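Local coordinates for paenibacillus xanthan lyase (Paenibacillus, PDB 6F2P), which cleaves the polysaccharide xanthan as a lyase (EC 4.2.2.12) and belongs to polysaccharide lyase family 8, at residues N170-W173 / E174-I178; Q121-W124 / H125-G129. All coordinates share one frame; numbering follows the deposited sequence.

Contact 1. Residues N170-W173 / E174-I178; sequences NRLW and ESQVI. With CA (calcium ion), chain F.
W173 and Q176 lie alongside each other on one flank of the helix and point the same way. The amide NE2 of Q176 sits 3.1 Å from CD1 of W173, in the plane of the indole at its edge, and the amide is turned only 20° from the ring. One water ties the two together. It accepts from W173 NE1 at 2.7 Å and from Q176 NE2 at 3.1 Å, so the polar edge of the indole and the amide share a partner. Q176 has CG beside its backbone N (chi1 -71°) and an extended chain beyond, which carries NE2 back over the preceding turn.

On another flank, E174 reaches the calcium ion through OE2 at 2.5 Å. Four waters also bind the metal, and Q161 and S163 complete the site. OE1 of the same carboxylate accepts from M166 N and OE2 from T165 N, so the group is held by backbone amides as well as the metal.

W173, E174 and Q176 all sit on helix 168-184 of the alpha-helical domain of a family 8 lyase; Q161, S163, T165 and M166 come from the chain just before it. Regular i to i+4 bonds run through the helix, such as V177 N to W173 O. R171 O takes two donors from S175. S175 OG lies 2.8 Å from R171 O, and S175 N arrives from the opposite face of the carbonyl plane. The R171 chain is extended from CG to NE and gives NE to G197 O and NH2 to M166 O. The 165-166 backbone thus binds both E174 and R171. L172 packs on L233 and I237 of helix 229-244.

Contact 2. Residues Q121-W124 / H125-G129; sequences QNWW and HWQIG
W124 presents one indole face to the next turn of the helix. I128 CB stands over the five-membered ring, 4.1 Å from its centroid and 16° off the normal, a CH-pi contact. CG2 of I128 lies 3.7 Å from W124 CZ2, and G129 N lies over the same face, toward the rim. At the edge of the indole, in its plane, is H125 ND1. The two rings form an offset edge-to-face pair: the edge of W124 meets the face of H125, with centroids 5.2 Å apart and planes at 90°. T71 on helix 68-85 hydrogen-bonds H125 ND1, which helps fix the turn of the imidazole.

W123 carries W124 CB over the centre of one face. Its CE3 edge meets the amide carbon CD of Q127 at 3.7 Å, and the two side chains cross at about a right angle. CG of W123 is wedged between the backbone N and the carbonyl carbon (chi1 71°), which swings the ring over toward Q127 and I128.

These aromatics crowd the first turns of helix 123-141 in the alpha-helical domain. N122 is its N-cap: OD1 accepts from W124 N at 3.3 Å, with the donor well above the amide plane. A pi-type turn follows. W124 O accepts from both I128 N, at 2.9 Å, and G129 N, from opposite faces of its plane. W126 brings CD1 to 3.2 Å from N122 O, while its NE1 donates to Y120 O and its ring meets that of Y120 edge-to-face. Farther out, Q127 O accepts from NE2 of Q161, a calcium ligand.

Both contacts are local and lie on two packed helices of the alpha-helical domain. Neither is wholly core or surface: L172, E174, W126 and I128 are buried, W173, Q176, W123 and W124 partly exposed. Contact 1 is a regular run inside helix 168-184. Contact 2 is the capped start of helix 123-141, with a wider turn. The chemistry differs: contact 1 joins a carboxylate to a calcium ion and an indole to a water, whereas contact 2 relies on ring packing. They touch directly. W173 CZ3 lies 3.5 Å from W124 NE1, W173 CB meets I128 CG2, and N170 packs on W123. Q161 is a further tie, since it binds the calcium with E174 and hydrogen-bonds Q127 O.

Contact 1. Residues N170-W173 / E174-I178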
loop_
_atom_site.group_PDB
_atom_site.type_symbol
_atom_site.label_atom_id
_atom_site.label_comp_id
_atom_site.label_asym_id
_atom_site.label_seq_id
_atom_site.Cartn_x
_atom_site.Cartn_y
_atom_site.Cartn_z
ATOM N N ASN A 170 -10.631 23.809 -1.835
ATOM C CA ASN A 170 -11.037 25.096 -2.378
ATOM C C ASN A 170 -12.237 24.933 -3.285
ATOM O O ASN A 170 -13.140 25.777 -3.314
ATOM C CB ASN A 170 -9.903 25.748 -3.163
ATOM C CG ASN A 170 -8.765 26.176 -2.284
ATOM O OD1 ASN A 170 -8.945 26.459 -1.090
ATOM N ND2 ASN A 170 -7.577 26.243 -2.868
ATOM N N ARG A 171 -12.228 23.838 -4.038
ATOM C CA ARG A 171 -13.290 23.581 -4.986
ATOM C C ARG A 171 -14.582 23.318 -4.239
ATOM O O ARG A 171 -15.650 23.776 -4.646
ATOM C CB ARG A 171 -12.946 22.393 -5.859
ATOM C CG ARG A 171 -14.031 22.061 -6.861
ATOM C CD ARG A 171 -13.592 20.982 -7.831
ATOM N NE ARG A 171 -14.562 20.866 -8.901
ATOM C CZ ARG A 171 -14.453 21.481 -10.073
ATOM N NH1 ARG A 171 -15.405 21.330 -10.986
ATOM N NH2 ARG A 171 -13.393 22.237 -10.334
ATOM N N LEU A 172 -14.474 22.580 -3.140
ATOM C CA LEU A 172 -15.622 22.308 -2.291
ATOM C C LEU A 172 -16.207 23.614 -1.778
ATOM O O LEU A 172 -17.413 23.858 -1.884
ATOM C CB LEU A 172 -15.214 21.430 -1.113
ATOM C CG LEU A 172 -16.281 21.262 -0.036
ATOM C CD1 LEU A 172 -17.546 20.676 -0.632
ATOM C CD2 LEU A 172 -15.753 20.370 1.068
ATOM N N TRP A 173 -15.337 24.455 -1.233
ATOM C CA TRP A 173 -15.764 25.721 -0.663
ATOM C C TRP A 173 -16.337 26.645 -1.717
ATOM O O TRP A 173 -17.287 27.378 -1.447
ATOM C CB TRP A 173 -14.608 26.390 0.056
ATOM C CG TRP A 173 -14.144 25.581 1.194
ATOM C CD1 TRP A 173 -14.904 24.770 1.982
ATOM C CD2 TRP A 173 -12.803 25.470 1.673
ATOM N NE1 TRP A 173 -14.122 24.166 2.933
ATOM C CE2 TRP A 173 -12.824 24.579 2.766
ATOM C CE3 TRP A 173 -11.580 26.043 1.287
ATOM C CZ2 TRP A 173 -11.671 24.249 3.486
ATOM C CZ3 TRP A 173 -10.430 25.709 2.001
ATOM C CH2 TRP A 173 -10.488 24.821 3.087
ATOM N N GLU A 174 -15.750 26.623 -2.907
ATOM C CA GLU A 174 -16.332 27.330 -4.039
ATOM C C GLU A 174 -17.777 26.882 -4.177
ATOM O O GLU A 174 -18.694 27.706 -4.274
ATOM C CB GLU A 174 -15.579 27.004 -5.330
ATOM C CG GLU A 174 -14.301 27.778 -5.558
ATOM C CD GLU A 174 -13.612 27.366 -6.848
ATOM O OE1 GLU A 174 -13.374 26.158 -7.040
ATOM O OE2 GLU A 174 -13.316 28.243 -7.680
ATOM N N SER A 175 -17.963 25.566 -4.147
ATOM C CA SER A 175 -19.261 24.960 -4.403
ATOM C C SER A 175 -20.256 25.309 -3.322
ATOM O O SER A 175 -21.381 25.668 -3.639
ATOM C CB SER A 175 -19.146 23.435 -4.555
ATOM O OG SER A 175 -18.186 23.098 -5.540
ATOM N N GLN A 176 -19.859 25.192 -2.053
ATOM C CA GLN A 176 -20.729 25.612 -0.948
ATOM C C GLN A 176 -21.142 27.080 -1.067
ATOM O O GLN A 176 -22.314 27.408 -0.943
ATOM C CB GLN A 176 -20.064 25.382 0.416
ATOM C CG GLN A 176 -19.945 23.920 0.823
ATOM C CD GLN A 176 -19.152 23.721 2.108
ATOM O OE1 GLN A 176 -19.630 23.093 3.055
ATOM N NE2 GLN A 176 -17.927 24.249 2.142
ATOM N N VAL A 177 -20.167 27.952 -1.309
ATOM C CA VAL A 177 -20.404 29.377 -1.375
ATOM C C VAL A 177 -21.365 29.679 -2.500
ATOM O O VAL A 177 -22.333 30.434 -2.340
ATOM C CB VAL A 177 -19.092 30.148 -1.601
ATOM C CG1 VAL A 177 -19.378 31.523 -2.135
ATOM C CG2 VAL A 177 -18.316 30.249 -0.290
ATOM N N ILE A 178 -21.105 29.056 -3.639
ATOM C CA ILE A 178 -21.936 29.259 -4.815
ATOM C C ILE A 178 -23.346 28.714 -4.611
ATOM O O ILE A 178 -24.328 29.375 -4.935
ATOM C CB ILE A 178 -21.268 28.670 -6.060
ATOM C CG1 ILE A 178 -20.159 29.614 -6.512
ATOM C CG2 ILE A 178 -22.273 28.457 -7.164
ATOM C CD1 ILE A 178 -19.284 29.060 -7.584
HETATM CA CA CA F . -14.086 30.584 -8.003
HETATM O O HOH W 1 -16.138 22.812 4.162
HETATM O O HOH W 2 -14.563 31.786 -10.098
HETATM O O HOH W 3 -12.391 30.554 -6.097
HETATM O O HOH W 4 -13.382 32.917 -7.682
HETATM O O HOH W 5 -12.097 30.779 -9.170
#

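Contact 2. Residues Q121-W124 / H125-G129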
loop_
_atom_site.group_PDB
_atom_site.type_symbol
_atom_site.label_atom_id
_atom_site.label_comp_id
_atom_site.label_asym_id
_atom_site.label_seq_id
_atom_site.Cartn_x
_atom_site.Cartn_y
_atom_site.Cartn_z
ATOM N N GLN A 121 -4.290 41.847 -0.999
ATOM C CA GLN A 121 -3.653 40.764 -0.268
ATOM C C GLN A 121 -4.253 39.366 -0.560
ATOM O O GLN A 121 -4.421 38.982 -1.722
ATOM C CB GLN A 121 -3.640 41.075 1.232
ATOM C CG GLN A 121 -2.466 40.455 1.977
ATOM C CD GLN A 121 -2.891 39.731 3.231
ATOM O OE1 GLN A 121 -4.079 39.459 3.436
ATOM N NE2 GLN A 121 -1.922 39.416 4.087
ATOM N N ASN A 122 -4.576 38.622 0.497
ATOM C CA ASN A 122 -4.904 37.199 0.388
ATOM C C ASN A 122 -6.283 36.886 -0.215
ATOM O O ASN A 122 -7.315 37.322 0.292
ATOM C CB ASN A 122 -4.733 36.519 1.749
ATOM C CG ASN A 122 -4.929 35.010 1.689
ATOM O OD1 ASN A 122 -4.994 34.412 0.614
ATOM N ND2 ASN A 122 -5.017 34.386 2.860
ATOM N N TRP A 123 -6.279 36.109 -1.292
ATOM C CA TRP A 123 -7.481 35.852 -2.078
ATOM C C TRP A 123 -8.550 35.091 -1.298
ATOM O O TRP A 123 -9.749 35.306 -1.478
ATOM C CB TRP A 123 -7.110 35.044 -3.322
ATOM C CG TRP A 123 -6.730 33.618 -3.002
ATOM C CD1 TRP A 123 -5.497 33.160 -2.643
ATOM C CD2 TRP A 123 -7.600 32.475 -2.993
ATOM N NE1 TRP A 123 -5.541 31.803 -2.419
ATOM C CE2 TRP A 123 -6.819 31.360 -2.626
ATOM C CE3 TRP A 123 -8.961 32.287 -3.263
ATOM C CZ2 TRP A 123 -7.355 30.074 -2.518
ATOM C CZ3 TRP A 123 -9.491 31.010 -3.155
ATOM C CH2 TRP A 123 -8.688 29.920 -2.785
ATOM N N TRP A 124 -8.102 34.200 -0.426
ATOM C CA TRP A 124 -8.987 33.263 0.238
ATOM C C TRP A 124 -10.109 33.954 1.017
ATOM O O TRP A 124 -11.252 33.489 1.032
ATOM C CB TRP A 124 -8.172 32.347 1.151
ATOM C CG TRP A 124 -8.962 31.222 1.681
ATOM C CD1 TRP A 124 -9.130 30.000 1.102
ATOM C CD2 TRP A 124 -9.725 31.206 2.888
ATOM N NE1 TRP A 124 -9.948 29.220 1.878
ATOM C CE2 TRP A 124 -10.326 29.937 2.983
ATOM C CE3 TRP A 124 -9.955 32.141 3.900
ATOM C CZ2 TRP A 124 -11.142 29.574 4.050
ATOM C CZ3 TRP A 124 -10.771 31.778 4.964
ATOM C CH2 TRP A 124 -11.354 30.504 5.027
ATOM N N HIS A 125 -9.786 35.070 1.659
ATOM C CA HIS A 125 -10.776 35.765 2.479
ATOM C C HIS A 125 -11.857 36.453 1.637
ATOM O O HIS A 125 -13.004 36.592 2.072
ATOM C CB HIS A 125 -10.095 36.739 3.434
ATOM C CG HIS A 125 -9.143 36.074 4.379
ATOM N ND1 HIS A 125 -9.566 35.248 5.397
ATOM C CD2 HIS A 125 -7.791 36.091 4.444
ATOM C CE1 HIS A 125 -8.516 34.791 6.056
ATOM N NE2 HIS A 125 -7.426 35.284 5.496
ATOM N N TRP A 126 -11.499 36.842 0.417
ATOM C CA TRP A 126 -12.454 37.468 -0.485
ATOM C C TRP A 126 -13.391 36.440 -1.111
ATOM O O TRP A 126 -14.599 36.659 -1.207
ATOM C CB TRP A 126 -11.720 38.265 -1.568
ATOM C CG TRP A 126 -10.881 39.371 -0.986
ATOM C CD1 TRP A 126 -9.532 39.360 -0.782
ATOM C CD2 TRP A 126 -11.350 40.636 -0.497
ATOM N NE1 TRP A 126 -9.130 40.542 -0.211
ATOM C CE2 TRP A 126 -10.227 41.342 -0.024
ATOM C CE3 TRP A 126 -12.609 41.243 -0.422
ATOM C CZ2 TRP A 126 -10.324 42.623 0.514
ATOM C CZ3 TRP A 126 -12.702 42.522 0.114
ATOM C CH2 TRP A 126 -11.568 43.191 0.576
ATOM N N GLN A 127 -12.838 35.301 -1.507
ATOM C CA GLN A 127 -13.594 34.354 -2.318
ATOM C C GLN A 127 -14.269 33.237 -1.522
ATOM O O GLN A 127 -15.194 32.593 -2.011
ATOM C CB GLN A 127 -12.692 33.773 -3.405
ATOM C CG GLN A 127 -11.988 34.837 -4.235
ATOM C CD GLN A 127 -11.228 34.264 -5.411
ATOM O OE1 GLN A 127 -10.274 34.863 -5.887
ATOM N NE2 GLN A 127 -11.651 33.099 -5.890
ATOM N N ILE A 128 -13.818 33.008 -0.297
ATOM C CA ILE A 128 -14.330 31.885 0.470
ATOM C C ILE A 128 -14.705 32.255 1.902
ATOM O O ILE A 128 -15.864 32.128 2.285
ATOM C CB ILE A 128 -13.325 30.720 0.477
ATOM C CG1 ILE A 128 -13.172 30.158 -0.945
ATOM C CG2 ILE A 128 -13.759 29.646 1.467
ATOM C CD1 ILE A 128 -12.112 29.107 -1.086
ATOM N N GLY A 129 -13.729 32.721 2.682
ATOM C CA GLY A 129 -13.937 33.005 4.094
ATOM C C GLY A 129 -15.039 34.015 4.348
ATOM O O GLY A 129 -15.927 33.804 5.182
#